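PDB 6C3R: protein 1A from Cricket paralysis virus, which suppresses antiviral RNA interference in insect cells by inhibiting host AGO2 and recruiting a cellular ubiquitin ligase complex that promotes its degradation. Local coordinates for residues 28-41 with 56-68. Numbering follows the deposited sequence.
Sequences FYVQSKPQLLDLES and IKREEELRKLIFL
S41 and E60 meet through hydrogen bonds at one end of this contact. S41 OG bonds to E60 OE2 at 2.9 Å and uses the syn lone pair of that oxygen. The backbone N of S41 adds a weak, bent bond to the same OE2, with an N-H...O angle of 127°. The other oxygen, OE1, takes K57 NZ at 2.9 Å in a salt bridge, again on its syn side. K57 NZ also bonds to S41 O at 2.7 Å, from above the carbonyl plane. The K57 chain bends at chi2 and chi3, and its amine reaches both S41 O and E60 OE1. Both carboxylate oxygens of E60 are thus gripped, which fixes the rotation of the group and probably favours its charged form. The E40 side chain crosses that of E60 at a slant, its CG 3.4 Å from E60 OE1, and the two carboxylate planes are nearly parallel.

The segment 28-41 leaves strand 26-30, which pairs in parallel with strand 104-108. It then runs as an irregular connection along helix 53-70, with a type I turn from L37 to E40. Midway, L39 CD1 rests on R63 CD at 3.7 Å, the side chains crossing at about a right angle. The two methyls of L36 part between neighbouring helix residues: CD2 faces R63 CD and CD1 touches K64 CG.

At the other end P34 lies over one face of the F67 ring. Its CG sits 3.7 Å from the ring centroid, 8° off the normal, a CH-pi contact. The carbonyl oxygens of Q31 and S32 approach the ring edge. F67 reaches them because its CG is anti to the backbone N (chi1 178°).

Farther out, R63 NE bonds to L105 O, which ties the helix to strand 104-108. C51 of the second subunit packs on S41 and I56.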
ATOM      1  N   PHE A  28      17.706  -1.821  -5.421  1.00 39.30           N
ATOM      2  CA  PHE A  28      18.220  -0.786  -6.317  1.00 40.65           C
ATOM      3  C   PHE A  28      18.746  -1.441  -7.583  1.00 42.79           C
ATOM      4  O   PHE A  28      19.316  -2.527  -7.515  1.00 42.24           O
ATOM      5  CB  PHE A  28      19.401  -0.030  -5.691  1.00 39.87           C
ATOM      6  CG  PHE A  28      19.019   1.131  -4.847  1.00 38.58           C
ATOM      7  CD1 PHE A  28      18.785   2.372  -5.421  1.00 37.84           C
ATOM      8  CD2 PHE A  28      18.954   1.010  -3.464  1.00 38.51           C
ATOM      9  CE1 PHE A  28      18.462   3.473  -4.639  1.00 36.81           C
ATOM     10  CE2 PHE A  28      18.630   2.108  -2.677  1.00 38.30           C
ATOM     11  CZ  PHE A  28      18.376   3.341  -3.271  1.00 36.96           C
ATOM     12  N   TYR A  29      18.573  -0.761  -8.721  1.00 45.03           N
ATOM     13  CA  TYR A  29      19.219  -1.124  -9.983  1.00 46.65           C
ATOM     14  C   TYR A  29      20.143   0.017 -10.310  1.00 45.82           C
ATOM     15  O   TYR A  29      19.914   1.133  -9.853  1.00 46.16           O
ATOM     16  CB  TYR A  29      18.206  -1.274 -11.113  1.00 49.55           C
ATOM     17  CG  TYR A  29      17.324  -2.513 -11.119  1.00 52.98           C
ATOM     18  CD1 TYR A  29      17.368  -3.474 -10.099  1.00 55.17           C
ATOM     19  CD2 TYR A  29      16.407  -2.705 -12.158  1.00 56.90           C
ATOM     20  CE1 TYR A  29      16.551  -4.593 -10.131  1.00 57.81           C
ATOM     21  CE2 TYR A  29      15.570  -3.815 -12.196  1.00 59.13           C
ATOM     22  CZ  TYR A  29      15.647  -4.758 -11.181  1.00 60.32           C
ATOM     23  OH  TYR A  29      14.809  -5.853 -11.206  1.00 63.37           O
ATOM     24  N   VAL A  30      21.175  -0.264 -11.107  1.00 45.53           N
ATOM     25  CA  VAL A  30      22.207   0.721 -11.456  1.00 45.24           C
ATOM     26  C   VAL A  30      22.321   0.888 -12.974  1.00 46.94           C
ATOM     27  O   VAL A  30      22.982   0.102 -13.649  1.00 49.78           O
ATOM     28  CB  VAL A  30      23.571   0.324 -10.870  1.00 44.05           C
ATOM     29  CG1 VAL A  30      24.647   1.309 -11.290  1.00 44.00           C
ATOM     30  CG2 VAL A  30      23.491   0.238  -9.353  1.00 43.79           C
ATOM     31  N   GLN A  31      21.700   1.935 -13.504  1.00 47.35           N
ATOM     32  CA  GLN A  31      21.587   2.120 -14.944  1.00 47.84           C
ATOM     33  C   GLN A  31      21.854   3.555 -15.358  1.00 49.38           C
ATOM     34  O   GLN A  31      21.456   4.496 -14.664  1.00 49.83           O
ATOM     35  CB  GLN A  31      20.184   1.760 -15.368  1.00 47.85           C
ATOM     36  CG  GLN A  31      19.690   0.426 -14.842  1.00 47.02           C
ATOM     37  CD  GLN A  31      18.282   0.152 -15.275  1.00 46.82           C
ATOM     38  OE1 GLN A  31      17.564   1.065 -15.673  1.00 46.22           O
ATOM     39  NE2 GLN A  31      17.871  -1.112 -15.202  1.00 47.84           N
ATOM     40  N   SER A  32      22.493   3.718 -16.511  1.00 50.09           N
ATOM     41  CA  SER A  32      22.789   5.038 -17.042  1.00 50.42           C
ATOM     42  C   SER A  32      21.567   5.728 -17.618  1.00 51.25           C
ATOM     43  O   SER A  32      21.397   6.926 -17.450  1.00 49.88           O
ATOM     44  CB  SER A  32      23.870   4.952 -18.110  1.00 51.88           C
ATOM     45  OG  SER A  32      25.129   4.776 -17.503  1.00 52.79           O
ATOM     46  N   LYS A  33      20.734   4.972 -18.317  1.00 54.51           N
ATOM     47  CA  LYS A  33      19.590   5.536 -19.042  1.00 57.32           C
ATOM     48  C   LYS A  33      18.374   4.635 -18.839  1.00 54.45           C
ATOM     49  O   LYS A  33      18.053   3.815 -19.696  1.00 52.93           O
ATOM     50  CB  LYS A  33      19.928   5.708 -20.528  1.00 61.57           C
ATOM     51  CG  LYS A  33      20.868   6.873 -20.816  1.00 65.02           C
ATOM     52  CD  LYS A  33      21.074   7.044 -22.317  1.00 70.69           C
ATOM     53  CE  LYS A  33      21.480   8.463 -22.711  1.00 73.98           C
ATOM     54  NZ  LYS A  33      21.409   8.669 -24.192  1.00 76.71           N
ATOM     55  N   PRO A  34      17.720   4.768 -17.672  1.00 51.76           N
ATOM     56  CA  PRO A  34      16.613   3.889 -17.327  1.00 51.11           C
ATOM     57  C   PRO A  34      15.357   4.213 -18.108  1.00 51.44           C
ATOM     58  O   PRO A  34      15.133   5.353 -18.481  1.00 49.75           O
ATOM     59  CB  PRO A  34      16.399   4.163 -15.843  1.00 49.42           C
ATOM     60  CG  PRO A  34      16.869   5.552 -15.648  1.00 49.45           C
ATOM     61  CD  PRO A  34      18.004   5.742 -16.601  1.00 50.29           C
ATOM     62  N   GLN A  35      14.540   3.198 -18.331  1.00 53.56           N
ATOM     63  CA  GLN A  35      13.307   3.352 -19.098  1.00 56.51           C
ATOM     64  C   GLN A  35      12.179   3.654 -18.120  1.00 54.69           C
ATOM     65  O   GLN A  35      11.301   2.826 -17.904  1.00 54.42           O
ATOM     66  CB  GLN A  35      13.022   2.082 -19.909  1.00 59.06           C
ATOM     67  CG  GLN A  35      14.213   1.548 -20.708  1.00 62.02           C
ATOM     68  CD  GLN A  35      14.621   2.434 -21.881  1.00 64.83           C
ATOM     69  OE1 GLN A  35      14.079   3.532 -22.078  1.00 66.32           O
ATOM     70  NE2 GLN A  35      15.582   1.949 -22.683  1.00 65.86           N
ATOM     71  N   LEU A  36      12.213   4.854 -17.536  1.00 52.89           N
ATOM     72  CA  LEU A  36      11.331   5.205 -16.418  1.00 51.19           C
ATOM     73  C   LEU A  36       9.865   5.247 -16.776  1.00 52.96           C
ATOM     74  O   LEU A  36       9.017   5.131 -15.893  1.00 51.46           O
ATOM     75  CB  LEU A  36      11.707   6.553 -15.828  1.00 50.94           C
ATOM     76  CG  LEU A  36      12.981   6.610 -14.997  1.00 49.94           C
ATOM     77  CD1 LEU A  36      13.276   8.047 -14.615  1.00 49.26           C
ATOM     78  CD2 LEU A  36      12.876   5.726 -13.764  1.00 49.28           C
ATOM     79  N   LEU A  37       9.576   5.425 -18.061  1.00 55.83           N
ATOM     80  CA  LEU A  37       8.205   5.429 -18.550  1.00 58.22           C
ATOM     81  C   LEU A  37       7.633   4.011 -18.567  1.00 58.91           C
ATOM     82  O   LEU A  37       6.439   3.839 -18.356  1.00 60.04           O
ATOM     83  CB  LEU A  37       8.120   6.107 -19.928  1.00 61.13           C
ATOM     84  CG  LEU A  37       7.028   7.170 -20.085  1.00 63.39           C
ATOM     85  CD1 LEU A  37       7.004   8.165 -18.929  1.00 62.35           C
ATOM     86  CD2 LEU A  37       7.216   7.907 -21.404  1.00 65.82           C
ATOM     87  N   ASP A  38       8.485   3.000 -18.760  1.00 60.78           N
ATOM     88  CA  ASP A  38       8.069   1.584 -18.625  1.00 63.04           C
ATOM     89  C   ASP A  38       7.678   1.206 -17.186  1.00 65.47           C
ATOM     90  O   ASP A  38       6.977   0.201 -16.970  1.00 65.13           O
ATOM     91  CB  ASP A  38       9.164   0.615 -19.103  1.00 62.76           C
ATOM     92  CG  ASP A  38       9.538   0.807 -20.567  1.00 65.82           C
ATOM     93  OD1 ASP A  38       8.822   1.531 -21.311  1.00 68.84           O
ATOM     94  OD2 ASP A  38      10.567   0.231 -20.976  1.00 65.82           O
ATOM     95  N   LEU A  39       8.147   1.994 -16.210  1.00 66.42           N
ATOM     96  CA  LEU A  39       7.786   1.812 -14.800  1.00 64.82           C
ATOM     97  C   LEU A  39       6.607   2.677 -14.314  1.00 65.46           C
ATOM     98  O   LEU A  39       6.337   2.717 -13.105  1.00 64.56           O
ATOM     99  CB  LEU A  39       9.022   2.069 -13.936  1.00 63.55           C
ATOM    100  CG  LEU A  39      10.228   1.179 -14.217  1.00 62.98           C
ATOM    101  CD1 LEU A  39      11.425   1.674 -13.433  1.00 63.00           C
ATOM    102  CD2 LEU A  39       9.942  -0.276 -13.878  1.00 63.07           C
ATOM    103  N   GLU A  40       5.898   3.343 -15.233  1.00 67.75           N
ATOM    104  CA  GLU A  40       4.737   4.175 -14.885  1.00 70.04           C
ATOM    105  C   GLU A  40       3.388   3.502 -15.204  1.00 70.49           C
ATOM    106  O   GLU A  40       3.326   2.437 -15.826  1.00 71.10           O
ATOM    107  CB  GLU A  40       4.856   5.567 -15.537  1.00 71.41           C
ATOM    108  CG  GLU A  40       5.876   6.448 -14.811  1.00 72.92           C
ATOM    109  CD  GLU A  40       6.033   7.851 -15.392  1.00 74.73           C
ATOM    110  OE1 GLU A  40       5.129   8.321 -16.121  1.00 73.99           O
ATOM    111  OE2 GLU A  40       7.075   8.489 -15.101  1.00 75.47           O
ATOM    112  N   SER A  41       2.321   4.138 -14.732  1.00 70.94           N
ATOM    113  CA  SER A  41       0.947   3.685 -14.935  1.00 71.53           C
ATOM    114  C   SER A  41       0.136   4.843 -15.458  1.00 72.25           C
ATOM    115  O   SER A  41       0.592   5.984 -15.412  1.00 72.42           O
ATOM    116  CB  SER A  41       0.340   3.253 -13.598  1.00 70.62           C
ATOM    117  OG  SER A  41       0.062   4.376 -12.770  1.00 69.15           O
ATOM    118  N   ILE A  56       0.237   5.495  -6.030  1.00 45.06           N
ATOM    119  CA  ILE A  56       0.976   5.077  -7.237  1.00 43.84           C
ATOM    120  C   ILE A  56       1.761   6.255  -7.820  1.00 42.50           C
ATOM    121  O   ILE A  56       2.958   6.152  -8.047  1.00 41.73           O
ATOM    122  CB  ILE A  56       0.027   4.518  -8.360  1.00 44.64           C
ATOM    123  CG1 ILE A  56      -0.848   3.350  -7.899  1.00 46.54           C
ATOM    124  CG2 ILE A  56       0.799   4.088  -9.582  1.00 45.17           C
ATOM    125  CD1 ILE A  56      -0.103   2.274  -7.153  1.00 48.23           C
ATOM    126  N   LYS A  57       1.078   7.359  -8.084  1.00 42.72           N
ATOM    127  CA  LYS A  57       1.691   8.498  -8.772  1.00 44.37           C
ATOM    128  C   LYS A  57       2.845   9.127  -7.984  1.00 42.49           C
ATOM    129  O   LYS A  57       3.905   9.418  -8.537  1.00 41.20           O
ATOM    130  CB  LYS A  57       0.629   9.538  -9.112  1.00 47.30           C
ATOM    131  CG  LYS A  57      -0.313   9.079 -10.218  1.00 50.46           C
ATOM    132  CD  LYS A  57       0.353   9.210 -11.582  1.00 53.45           C
ATOM    133  CE  LYS A  57      -0.011   8.071 -12.527  1.00 56.39           C
ATOM    134  NZ  LYS A  57       0.893   8.064 -13.716  1.00 58.44           N
ATOM    135  N   ARG A  58       2.627   9.294  -6.690  1.00 41.79           N
ATOM    136  CA  ARG A  58       3.681   9.650  -5.745  1.00 42.14           C
ATOM    137  C   ARG A  58       4.919   8.727  -5.794  1.00 39.86           C
ATOM    138  O   ARG A  58       6.045   9.220  -5.764  1.00 37.80           O
ATOM    139  CB  ARG A  58       3.095   9.693  -4.336  1.00 42.89           C
ATOM    140  CG  ARG A  58       4.079   9.994  -3.228  1.00 44.24           C
ATOM    141  CD  ARG A  58       4.609  11.418  -3.295  1.00 46.44           C
ATOM    142  NE  ARG A  58       5.148  11.810  -1.986  1.00 48.08           N
ATOM    143  CZ  ARG A  58       6.016  12.794  -1.762  1.00 50.26           C
ATOM    144  NH1 ARG A  58       6.479  13.561  -2.754  1.00 52.42           N
ATOM    145  NH2 ARG A  58       6.422  13.024  -0.517  1.00 51.33           N
ATOM    146  N   GLU A  59       4.706   7.415  -5.855  1.00 39.29           N
ATOM    147  CA  GLU A  59       5.804   6.444  -5.949  1.00 40.09           C
ATOM    148  C   GLU A  59       6.655   6.662  -7.223  1.00 40.25           C
ATOM    149  O   GLU A  59       7.885   6.707  -7.169  1.00 38.92           O
ATOM    150  CB  GLU A  59       5.271   4.994  -5.846  1.00 41.42           C
ATOM    151  CG  GLU A  59       6.378   3.939  -5.661  1.00 44.13           C
ATOM    152  CD  GLU A  59       5.910   2.554  -5.159  1.00 46.98           C
ATOM    153  OE1 GLU A  59       5.160   2.457  -4.167  1.00 50.29           O
ATOM    154  OE2 GLU A  59       6.321   1.525  -5.735  1.00 48.80           O
ATOM    155  N   GLU A  60       5.988   6.847  -8.360  1.00 42.33           N
ATOM    156  CA  GLU A  60       6.659   7.117  -9.652  1.00 42.31           C
ATOM    157  C   GLU A  60       7.459   8.424  -9.638  1.00 39.04           C
ATOM    158  O   GLU A  60       8.539   8.501 -10.187  1.00 37.19           O
ATOM    159  CB  GLU A  60       5.626   7.195 -10.781  1.00 45.45           C
ATOM    160  CG  GLU A  60       4.836   5.915 -11.024  1.00 48.71           C
ATOM    161  CD  GLU A  60       3.575   6.112 -11.888  1.00 53.17           C
ATOM    162  OE1 GLU A  60       3.408   7.203 -12.527  1.00 54.26           O
ATOM    163  OE2 GLU A  60       2.753   5.147 -11.934  1.00 52.67           O
ATOM    164  N   GLU A  61       6.874   9.452  -9.033  1.00 37.45           N
ATOM    165  CA  GLU A  61       7.477  10.781  -8.910  1.00 36.59           C
ATOM    166  C   GLU A  61       8.798  10.705  -8.130  1.00 34.55           C
ATOM    167  O   GLU A  61       9.831  11.264  -8.549  1.00 34.00           O
ATOM    168  CB  GLU A  61       6.475  11.716  -8.220  1.00 38.05           C
ATOM    169  CG  GLU A  61       6.895  13.171  -8.161  1.00 41.13           C
ATOM    170  CD  GLU A  61       6.151  13.985  -7.108  1.00 44.03           C
ATOM    171  OE1 GLU A  61       5.666  15.097  -7.439  1.00 47.81           O
ATOM    172  OE2 GLU A  61       6.049  13.539  -5.939  1.00 44.99           O
ATOM    173  N   LEU A  62       8.755   9.981  -7.017  1.00 32.68           N
ATOM    174  CA  LEU A  62       9.895   9.785  -6.151  1.00 32.32           C
ATOM    175  C   LEU A  62      10.990   8.902  -6.755  1.00 33.05           C
ATOM    176  O   LEU A  62      12.174   9.203  -6.602  1.00 33.93           O
ATOM    177  CB  LEU A  62       9.429   9.196  -4.810  1.00 31.88           C
ATOM    178  CG  LEU A  62       8.643  10.121  -3.883  1.00 32.13           C
ATOM    179  CD1 LEU A  62       8.089   9.374  -2.695  1.00 31.91           C
ATOM    180  CD2 LEU A  62       9.506  11.270  -3.421  1.00 32.59           C
ATOM    181  N   ARG A  63      10.618   7.806  -7.417  1.00 33.15           N
ATOM    182  CA  ARG A  63      11.608   7.003  -8.131  1.00 33.27           C
ATOM    183  C   ARG A  63      12.352   7.881  -9.143  1.00 33.47           C
ATOM    184  O   ARG A  63      13.573   7.766  -9.291  1.00 35.02           O
ATOM    185  CB  ARG A  63      10.966   5.807  -8.842  1.00 33.23           C
ATOM    186  CG  ARG A  63      11.967   4.915  -9.575  1.00 33.51           C
ATOM    187  CD  ARG A  63      11.312   3.858 -10.450  1.00 33.55           C
ATOM    188  NE  ARG A  63      10.492   2.943  -9.659  1.00 34.18           N
ATOM    189  CZ  ARG A  63       9.155   2.882  -9.634  1.00 34.23           C
ATOM    190  NH1 ARG A  63       8.380   3.658 -10.379  1.00 34.41           N
ATOM    191  NH2 ARG A  63       8.581   1.990  -8.847  1.00 34.97           N
ATOM    192  N   LYS A  64      11.619   8.767  -9.813  1.00 33.02           N
ATOM    193  CA  LYS A  64      12.193   9.640 -10.830  1.00 33.54           C
ATOM    194  C   LYS A  64      13.201  10.611 -10.211  1.00 33.03           C
ATOM    195  O   LYS A  64      14.303  10.777 -10.701  1.00 33.50           O
ATOM    196  CB  LYS A  64      11.075  10.392 -11.526  1.00 35.00           C
ATOM    197  CG  LYS A  64      11.422  10.881 -12.912  1.00 37.63           C
ATOM    198  CD  LYS A  64      10.286  11.711 -13.477  1.00 40.23           C
ATOM    199  CE  LYS A  64      10.563  12.161 -14.905  1.00 43.10           C
ATOM    200  NZ  LYS A  64       9.601  13.215 -15.372  1.00 44.91           N
ATOM    201  N   LEU A  65      12.818  11.227  -9.102  1.00 32.11           N
ATOM    202  CA  LEU A  65      13.677  12.167  -8.410  1.00 31.28           C
ATOM    203  C   LEU A  65      14.890  11.495  -7.841  1.00 30.05           C
ATOM    204  O   LEU A  65      15.965  12.086  -7.864  1.00 30.03           O
ATOM    205  CB  LEU A  65      12.918  12.866  -7.268  1.00 31.54           C
ATOM    206  CG  LEU A  65      11.876  13.882  -7.725  1.00 32.31           C
ATOM    207  CD1 LEU A  65      10.908  14.199  -6.590  1.00 32.47           C
ATOM    208  CD2 LEU A  65      12.553  15.144  -8.242  1.00 32.71           C
ATOM    209  N   ILE A  66      14.713  10.282  -7.314  1.00 28.59           N
ATOM    210  CA  ILE A  66      15.809   9.546  -6.736  1.00 28.55           C
ATOM    211  C   ILE A  66      16.825   9.236  -7.820  1.00 28.28           C
ATOM    212  O   ILE A  66      18.016   9.231  -7.558  1.00 27.37           O
ATOM    213  CB  ILE A  66      15.326   8.254  -6.010  1.00 29.56           C
ATOM    214  CG1 ILE A  66      14.625   8.627  -4.696  1.00 29.93           C
ATOM    215  CG2 ILE A  66      16.467   7.258  -5.723  1.00 29.22           C
ATOM    216  CD1 ILE A  66      13.625   7.591  -4.203  1.00 30.02           C
ATOM    217  N   PHE A  67      16.366   9.004  -9.047  1.00 28.95           N
ATOM    218  CA  PHE A  67      17.307   8.806 -10.124  1.00 29.28           C
ATOM    219  C   PHE A  67      17.920  10.108 -10.594  1.00 29.63           C
ATOM    220  O   PHE A  67      19.153  10.215 -10.722  1.00 29.61           O
ATOM    221  CB  PHE A  67      16.707   8.126 -11.331  1.00 29.69           C
ATOM    222  CG  PHE A  67      17.710   7.993 -12.437  1.00 30.26           C
ATOM    223  CD1 PHE A  67      18.676   6.994 -12.379  1.00 30.38           C
ATOM    224  CD2 PHE A  67      17.765   8.925 -13.474  1.00 30.40           C
ATOM    225  CE1 PHE A  67      19.640   6.883 -13.369  1.00 30.77           C
ATOM    226  CE2 PHE A  67      18.731   8.828 -14.463  1.00 31.08           C
ATOM    227  CZ  PHE A  67      19.666   7.799 -14.414  1.00 31.40           C
ATOM    228  N   LEU A  68      17.071  11.076 -10.922  1.00 29.98           N
ATOM    229  CA  LEU A  68      17.573  12.312 -11.506  1.00 30.84           C
ATOM    230  C   LEU A  68      18.552  13.016 -10.565  1.00 31.05           C
ATOM    231  O   LEU A  68      19.555  13.532 -11.009  1.00 31.24           O
ATOM    232  CB  LEU A  68      16.437  13.252 -11.845  1.00 31.55           C
ATOM    233  CG  LEU A  68      15.481  12.866 -12.966  1.00 31.77           C
ATOM    234  CD1 LEU A  68      14.393  13.920 -13.003  1.00 32.33           C
ATOM    235  CD2 LEU A  68      16.148  12.767 -14.309  1.00 32.06           C
TER